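Local coordinates for probable fatty acyl-CoA transferase Rv3272 (Mycobacterium tuberculosis, PDB 5YX6), which binds fatty acyl-CoAs of varying chain length, palmitoyl-CoA most tightly, and probably acts in fatty acid metabolism as a family III CoA transferase, at residues D348-V353 / T359-R364; I52-P57 / L62-L67; V30-G35 / R71-V76. All coordinates share one frame; numbering follows the deposited sequence.

Overall arrangement
Three contacts illustrate how a fold built around one parallel sheet is joined to its peripheral hairpins. Interaction 1 is a beta hairpin whose centre lies about 14 Å from that of interaction 2, a smaller hairpin with its following turn, and about 16 Å from that of interaction 3, where a helix nears an edge strand. Ile360 and Val362 of the first pack on Leu62 and Leu67 of the second, while Val353, Leu351 and Val362 rest against Arg71 of the third. Interaction 2 is nested in the loop that interaction 3 closes. The Tyr65 side chain of interaction 2 lies about 7 Å from that of Asp175, the inferred nucleophile. All three touch the second subunit.

Interaction 1. Residues D348-V353 / T359-R364; sequences DLTLEV and TITVIR
Strands 350-353 and 360-363 pair as the two arms of an antiparallel hairpin, their axes approaching to 4.5 Å with N-to-C directions 143° apart. Leu351 faces Val362, and Val353 faces Ile360, in hydrogen-bonded pairs, each with two N-H...O bonds; Thr350 with Ile363 and Glu352 with Thr361 form the alternating non-hydrogen-bonded pairs. A further backbone bond from Arg364 N to Leu349 O (3.0 Å) carries the ladder past the strand ends.

On one face, Glu352 bends at its second torsion and brings its carboxylate over Thr361. The Thr361 hydroxyl OG1 donates to the syn lone pair of Glu352 OE2 at 3.0 Å, while Thr361 CG2 lies against Thr350 CB at 3.7 Å. The other face carries the apolar side chains of Leu351, Val353, Ile360 and Val362, and Arg71 lies against it. There Val362 CG2 meets Leu351 CD1 at 4.0 Å and Val353 CG2 at 3.9 Å, the two valines crossing nearly at right angles.

Arg364 closes the open end. Its NE-H points at Asp348 O (2.9 Å, 156° at the hydrogen), which sits in the guanidinium plane, although the donor stands 44° above the carbonyl plane of Asp348. Leu349 CD2 lies over one face of the guanidinium, 3.8 Å from NH2 and offset toward the rim. Arg364 CG is set between backbone N and carbonyl carbon, and the chain then runs extended to NE. Beyond the hairpin, NH2 binds Asn347 O and forms a salt bridge with Asp208 of the second subunit, and NH1 binds Pro366 O.

The chemistry thus makes one arginine a shared fastening: carbonyl oxygens and a leucine methyl fix the rotation of its guanidinium, which probably presents a well-oriented charge to the carboxylate across the dimer interface.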
# COMPACT_ATOMS: atom_id res chain seq x y z
N ASP A 348 16.17 11.84 -0.74
CA ASP A 348 15.64 13.09 -0.22
C ASP A 348 14.26 12.84 0.41
O ASP A 348 13.25 13.45 0.04
CB ASP A 348 15.57 14.12 -1.35
CG ASP A 348 15.31 15.52 -0.85
OD1 ASP A 348 15.46 15.74 0.37
OD2 ASP A 348 14.98 16.39 -1.68
N LEU A 349 14.24 11.91 1.36
CA LEU A 349 13.00 11.37 1.86
C LEU A 349 12.43 12.12 3.07
O LEU A 349 11.34 11.81 3.52
CB LEU A 349 13.21 9.91 2.22
CG LEU A 349 13.14 8.94 1.04
CD1 LEU A 349 13.87 7.64 1.37
CD2 LEU A 349 11.68 8.67 0.73
N THR A 350 13.17 13.10 3.58
CA THR A 350 12.78 13.78 4.81
C THR A 350 12.46 15.26 4.62
O THR A 350 12.94 15.89 3.68
CB THR A 350 13.86 13.63 5.90
OG1 THR A 350 15.08 14.23 5.45
CG2 THR A 350 14.09 12.16 6.22
N LEU A 351 11.64 15.81 5.51
CA LEU A 351 11.39 17.25 5.58
C LEU A 351 11.46 17.76 7.01
O LEU A 351 11.24 17.01 7.97
CB LEU A 351 10.01 17.62 5.03
CG LEU A 351 9.39 16.88 3.85
CD1 LEU A 351 7.92 16.61 4.15
CD2 LEU A 351 9.55 17.71 2.58
N GLU A 352 11.77 19.05 7.16
CA GLU A 352 11.82 19.68 8.47
C GLU A 352 10.56 20.50 8.72
O GLU A 352 10.17 21.34 7.91
CB GLU A 352 13.06 20.58 8.59
CG GLU A 352 14.36 19.84 8.44
CD GLU A 352 14.48 18.68 9.40
OE1 GLU A 352 14.09 18.83 10.57
OE2 GLU A 352 14.96 17.60 8.98
N VAL A 353 9.95 20.28 9.88
CA VAL A 353 8.73 20.97 10.26
C VAL A 353 9.06 21.76 11.52
O VAL A 353 9.36 21.17 12.56
CB VAL A 353 7.58 19.99 10.54
CG1 VAL A 353 6.26 20.74 10.66
CG2 VAL A 353 7.49 18.95 9.45
N THR A 359 12.81 22.01 15.95
CA THR A 359 12.30 21.53 14.67
C THR A 359 12.19 19.98 14.67
O THR A 359 12.87 19.30 15.43
CB THR A 359 13.20 22.03 13.51
OG1 THR A 359 12.40 22.62 12.48
CG2 THR A 359 14.03 20.90 12.93
N ILE A 360 11.31 19.45 13.82
CA ILE A 360 11.05 18.00 13.73
C ILE A 360 11.16 17.41 12.32
O ILE A 360 10.78 18.04 11.34
CB ILE A 360 9.65 17.69 14.34
CG1 ILE A 360 9.74 17.83 15.86
CG2 ILE A 360 9.18 16.29 14.01
CD1 ILE A 360 8.44 17.62 16.58
N THR A 361 11.71 16.19 12.22
CA THR A 361 11.93 15.53 10.94
C THR A 361 10.83 14.52 10.58
O THR A 361 10.52 13.63 11.37
CB THR A 361 13.29 14.80 10.94
OG1 THR A 361 14.32 15.74 11.24
CG2 THR A 361 13.56 14.16 9.60
N VAL A 362 10.24 14.65 9.40
CA VAL A 362 9.25 13.67 8.96
C VAL A 362 9.55 13.17 7.55
O VAL A 362 10.40 13.72 6.85
CB VAL A 362 7.80 14.24 9.02
CG1 VAL A 362 7.48 14.77 10.41
CG2 VAL A 362 7.58 15.33 7.96
N ILE A 363 8.84 12.12 7.15
CA ILE A 363 9.03 11.49 5.84
C ILE A 363 7.98 11.98 4.82
O ILE A 363 6.79 12.03 5.13
CB ILE A 363 8.95 9.96 5.95
CG1 ILE A 363 10.07 9.45 6.86
CG2 ILE A 363 9.01 9.32 4.57
CD1 ILE A 363 9.96 7.99 7.16
N ARG A 364 8.43 12.34 3.62
CA ARG A 364 7.53 12.82 2.57
C ARG A 364 6.66 11.71 1.98
O ARG A 364 6.91 10.52 2.20
CB ARG A 364 8.32 13.50 1.45
CG ARG A 364 9.27 12.59 0.71
CD ARG A 364 9.74 13.21 -0.60
NE ARG A 364 10.81 12.41 -1.21
CZ ARG A 364 10.60 11.36 -1.99
NH1 ARG A 364 9.36 10.98 -2.28
NH2 ARG A 364 11.64 10.69 -2.49

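Interaction 2. Residues I52-P57 / L62-L67; sequences ITSVLP and LATYFL
A single water molecule takes over where direct pairing between 52-57 and 62-67 stops: it accepts from Tyr65 N at 2.9 Å and lies suspiciously close, 2.5 Å, to Ile52 O, to which it appears to donate, so that it probably links the two backbones as they separate. The direct pairing is short. Ser54 and Leu62 form one antiparallel hydrogen-bonded pair, with Ser54 N bonded to Leu62 O at 2.8 Å and Leu62 N to Ser54 O at 2.9 Å. The second bond is almost straight, 174° at the hydrogen.

Leu62 O also receives a weak bond from Thr64 N, which closes an inverse gamma turn centred on Ala63. This turn bends the chain out of the hairpin, and residues 64-67 continue with helical backbone angles.

Side chains meet at both ends of the contact. Ile52 CG2 approaches the edge of the Tyr65 ring, near its plane, 3.7 Å from CD2 and almost equally close to CE2. Having chi1 at -53°, Ile52 sets this methyl anti to its own backbone N and sends the longer CG1 branch elsewhere. Toward the other end, Leu56 CD1 rests on Leu62 CB at 3.8 Å, the two leucines crossing at a slant. Between them, the Thr64 methyl CG2 lies 3.9 Å from Ser54 OG.

The second subunit packs along this surface, with Met219 against Thr64, Asn216 against Tyr65 and Arg224 against Leu56. A two-stranded antiparallel hairpin, 54-56 with 59-62, running through an inverse gamma turn into residues with helical backbone angles but without regular helical bonding is the motif here, and it places Tyr65 in the neighbourhood of the inferred nucleophile Asp175.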
# COMPACT_ATOMS: atom_id res chain seq x y z
N ILE A 52 -1.72 11.98 21.82
CA ILE A 52 -0.89 10.78 21.83
C ILE A 52 0.55 11.11 21.44
O ILE A 52 0.87 11.22 20.25
CB ILE A 52 -1.44 9.70 20.86
CG1 ILE A 52 -2.91 9.43 21.16
CG2 ILE A 52 -0.63 8.43 20.97
CD1 ILE A 52 -3.17 9.12 22.61
N THR A 53 1.40 11.29 22.43
CA THR A 53 2.76 11.76 22.19
C THR A 53 3.85 10.71 22.45
O THR A 53 3.62 9.72 23.15
CB THR A 53 3.04 13.02 23.02
OG1 THR A 53 2.69 12.77 24.39
CG2 THR A 53 2.21 14.19 22.50
N SER A 54 5.04 10.93 21.89
CA SER A 54 6.23 10.13 22.20
C SER A 54 7.33 11.02 22.78
O SER A 54 7.52 12.16 22.36
CB SER A 54 6.74 9.39 20.97
OG SER A 54 6.17 8.09 20.85
N VAL A 55 8.07 10.48 23.75
CA VAL A 55 9.09 11.24 24.48
C VAL A 55 10.35 11.58 23.66
O VAL A 55 10.98 10.70 23.08
CB VAL A 55 9.55 10.48 25.75
CG1 VAL A 55 10.82 11.10 26.31
CG2 VAL A 55 8.44 10.48 26.79
N LEU A 56 10.69 12.87 23.63
CA LEU A 56 11.94 13.34 23.05
C LEU A 56 12.79 13.98 24.14
O LEU A 56 12.48 15.09 24.57
CB LEU A 56 11.69 14.37 21.94
CG LEU A 56 11.00 13.97 20.64
CD1 LEU A 56 10.86 15.18 19.74
CD2 LEU A 56 11.79 12.87 19.96
N PRO A 57 13.86 13.30 24.58
CA PRO A 57 14.73 13.80 25.65
C PRO A 57 15.19 15.25 25.47
O PRO A 57 15.86 15.56 24.47
CB PRO A 57 15.93 12.84 25.60
CG PRO A 57 15.35 11.57 25.10
CD PRO A 57 14.26 11.96 24.12
N LEU A 62 6.55 14.50 21.04
CA LEU A 62 6.21 14.51 19.62
C LEU A 62 4.93 13.73 19.32
O LEU A 62 4.86 12.52 19.55
CB LEU A 62 7.38 13.96 18.80
CG LEU A 62 7.19 13.58 17.32
CD1 LEU A 62 6.48 14.69 16.54
CD2 LEU A 62 8.54 13.27 16.70
N ALA A 63 3.91 14.45 18.85
CA ALA A 63 2.63 13.87 18.44
C ALA A 63 2.86 13.02 17.20
O ALA A 63 2.55 13.42 16.08
CB ALA A 63 1.60 14.95 18.18
N THR A 64 3.44 11.84 17.40
CA THR A 64 3.93 11.01 16.32
C THR A 64 2.86 10.55 15.32
O THR A 64 3.17 10.27 14.17
CB THR A 64 4.64 9.77 16.91
OG1 THR A 64 4.83 8.79 15.89
CG2 THR A 64 3.79 9.16 18.01
N TYR A 65 1.61 10.51 15.74
CA TYR A 65 0.56 10.12 14.80
C TYR A 65 -0.08 11.33 14.12
O TYR A 65 -0.39 11.28 12.93
CB TYR A 65 -0.51 9.27 15.51
CG TYR A 65 0.07 7.98 16.06
CD1 TYR A 65 0.34 6.90 15.22
CD2 TYR A 65 0.36 7.85 17.42
CE1 TYR A 65 0.88 5.72 15.73
CE2 TYR A 65 0.90 6.68 17.93
CZ TYR A 65 1.16 5.62 17.08
OH TYR A 65 1.70 4.46 17.60
N PHE A 66 -0.26 12.42 14.86
CA PHE A 66 -0.93 13.59 14.30
C PHE A 66 -0.07 14.43 13.35
O PHE A 66 -0.48 14.75 12.24
CB PHE A 66 -1.45 14.49 15.42
CG PHE A 66 -2.18 15.71 14.91
CD1 PHE A 66 -3.51 15.60 14.51
CD2 PHE A 66 -1.54 16.93 14.80
CE1 PHE A 66 -4.19 16.70 14.03
CE2 PHE A 66 -2.21 18.03 14.32
CZ PHE A 66 -3.55 17.92 13.93
N LEU A 67 1.13 14.78 13.79
CA LEU A 67 1.95 15.75 13.07
C LEU A 67 2.31 15.40 11.61
O LEU A 67 2.22 16.27 10.73
CB LEU A 67 3.24 16.02 13.85
CG LEU A 67 4.13 17.10 13.23
CD1 LEU A 67 4.20 18.29 14.18
CD2 LEU A 67 5.50 16.58 12.92
O HOH W 1 0.16 11.75 17.92

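Interaction 3. Residues V30-G35 / R71-V76; sequences VLVDLG and RGKKSV
Val32 brings the last turn of helix 23-33 against residues 71-73, the approach to edge strand 74-77 of the parallel, Rossmann-type sheet. In this layered alpha/beta arrangement, Val30 and Leu31, just before it, turn to helix 173-196 instead. With chi1 at 169°, Val32 splays its two methyls over different neighbours: CG1 lies 3.5 Å from Arg71 O, and CG2 lies 3.7 Å from Lys73 CG. Gly72, at positive phi, passes beside the valine, its O 4.1 Å from Val32 CG1. The Lys73 chain crosses Val32 at a slant and then runs fully extended to NZ, which binds Asn69 O and Pro25 O and forms a salt bridge with Asp17.

Asp33 follows, its carboxylate engaged on both oxygens: OD2 with Thr365 and OD1 with Gln29. After Leu34 leaves the helix, Gly35 is the C-prime residue of a Schellman motif, its N bonded to Val32 O and the N of the next residue to Leu31 O.

No direct hydrogen bond joins the two segments, but one water spans their charged groups. It lies in the guanidinium plane of Arg71, a group also bonded to Pro68, accepting from NH2 at 2.6 Å and donating to Asp33 OD1 at 2.9 Å.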
# COMPACT_ATOMS: atom_id res chain seq x y z
N VAL A 30 -1.81 13.77 1.15
CA VAL A 30 -1.50 13.63 -0.27
C VAL A 30 -2.17 14.74 -1.07
O VAL A 30 -1.54 15.34 -1.94
CB VAL A 30 -1.95 12.26 -0.83
CG1 VAL A 30 -1.87 12.26 -2.35
CG2 VAL A 30 -1.10 11.13 -0.23
N LEU A 31 -3.43 15.01 -0.78
CA LEU A 31 -4.16 16.10 -1.43
C LEU A 31 -3.54 17.47 -1.17
O LEU A 31 -3.45 18.30 -2.08
CB LEU A 31 -5.62 16.10 -0.98
CG LEU A 31 -6.63 15.19 -1.70
CD1 LEU A 31 -5.98 14.28 -2.72
CD2 LEU A 31 -7.48 14.40 -0.72
N VAL A 32 -3.11 17.70 0.07
CA VAL A 32 -2.41 18.92 0.43
C VAL A 32 -1.14 19.09 -0.37
O VAL A 32 -0.86 20.17 -0.89
CB VAL A 32 -2.07 18.95 1.94
CG1 VAL A 32 -1.12 20.09 2.26
CG2 VAL A 32 -3.33 19.10 2.75
N ASP A 33 -0.36 18.01 -0.48
CA ASP A 33 0.89 18.04 -1.23
C ASP A 33 0.65 18.39 -2.70
O ASP A 33 1.49 18.99 -3.36
CB ASP A 33 1.61 16.69 -1.13
CG ASP A 33 2.03 16.34 0.31
OD1 ASP A 33 2.10 17.25 1.17
OD2 ASP A 33 2.33 15.14 0.56
N LEU A 34 -0.53 18.02 -3.20
CA LEU A 34 -0.89 18.29 -4.58
C LEU A 34 -1.61 19.64 -4.74
O LEU A 34 -2.07 19.97 -5.82
CB LEU A 34 -1.76 17.14 -5.11
CG LEU A 34 -1.03 15.79 -5.12
CD1 LEU A 34 -1.98 14.65 -5.50
CD2 LEU A 34 0.19 15.82 -6.05
N GLY A 35 -1.68 20.41 -3.66
CA GLY A 35 -2.13 21.79 -3.74
C GLY A 35 -3.54 22.12 -3.27
O GLY A 35 -3.97 23.28 -3.33
N ARG A 71 0.10 18.41 8.06
CA ARG A 71 0.84 19.62 7.75
C ARG A 71 0.16 20.38 6.62
O ARG A 71 -0.30 19.79 5.64
CB ARG A 71 2.29 19.27 7.40
CG ARG A 71 3.03 18.61 8.55
CD ARG A 71 4.32 17.94 8.13
NE ARG A 71 4.06 16.84 7.20
CZ ARG A 71 4.31 16.89 5.89
NH1 ARG A 71 4.04 15.84 5.13
NH2 ARG A 71 4.82 17.99 5.35
N GLY A 72 0.04 21.70 6.78
CA GLY A 72 -0.50 22.54 5.72
C GLY A 72 -2.01 22.46 5.65
O GLY A 72 -2.63 23.01 4.75
N LYS A 73 -2.61 21.74 6.59
CA LYS A 73 -4.06 21.70 6.65
C LYS A 73 -4.60 22.87 7.46
O LYS A 73 -3.85 23.54 8.17
CB LYS A 73 -4.54 20.38 7.24
CG LYS A 73 -4.31 19.20 6.33
CD LYS A 73 -4.88 17.92 6.93
CE LYS A 73 -4.49 16.69 6.12
NZ LYS A 73 -5.10 15.47 6.73
N LYS A 74 -5.89 23.13 7.30
CA LYS A 74 -6.59 24.08 8.15
C LYS A 74 -7.51 23.34 9.11
O LYS A 74 -7.80 22.17 8.90
CB LYS A 74 -7.33 25.10 7.30
CG LYS A 74 -6.37 25.76 6.34
CD LYS A 74 -6.93 26.95 5.62
CE LYS A 74 -5.82 27.58 4.77
NZ LYS A 74 -6.30 28.73 3.95
N SER A 75 -7.95 24.03 10.15
CA SER A 75 -8.77 23.38 11.17
C SER A 75 -9.97 24.21 11.61
O SER A 75 -9.86 25.42 11.85
CB SER A 75 -7.90 23.04 12.40
OG SER A 75 -8.67 22.44 13.43
N VAL A 76 -11.11 23.54 11.70
CA VAL A 76 -12.27 24.12 12.35
C VAL A 76 -12.63 23.17 13.48
O VAL A 76 -12.48 21.95 13.36
CB VAL A 76 -13.47 24.36 11.39
CG1 VAL A 76 -13.06 25.27 10.24
CG2 VAL A 76 -14.06 23.05 10.87
O HOH W 2 4.44 17.44 2.79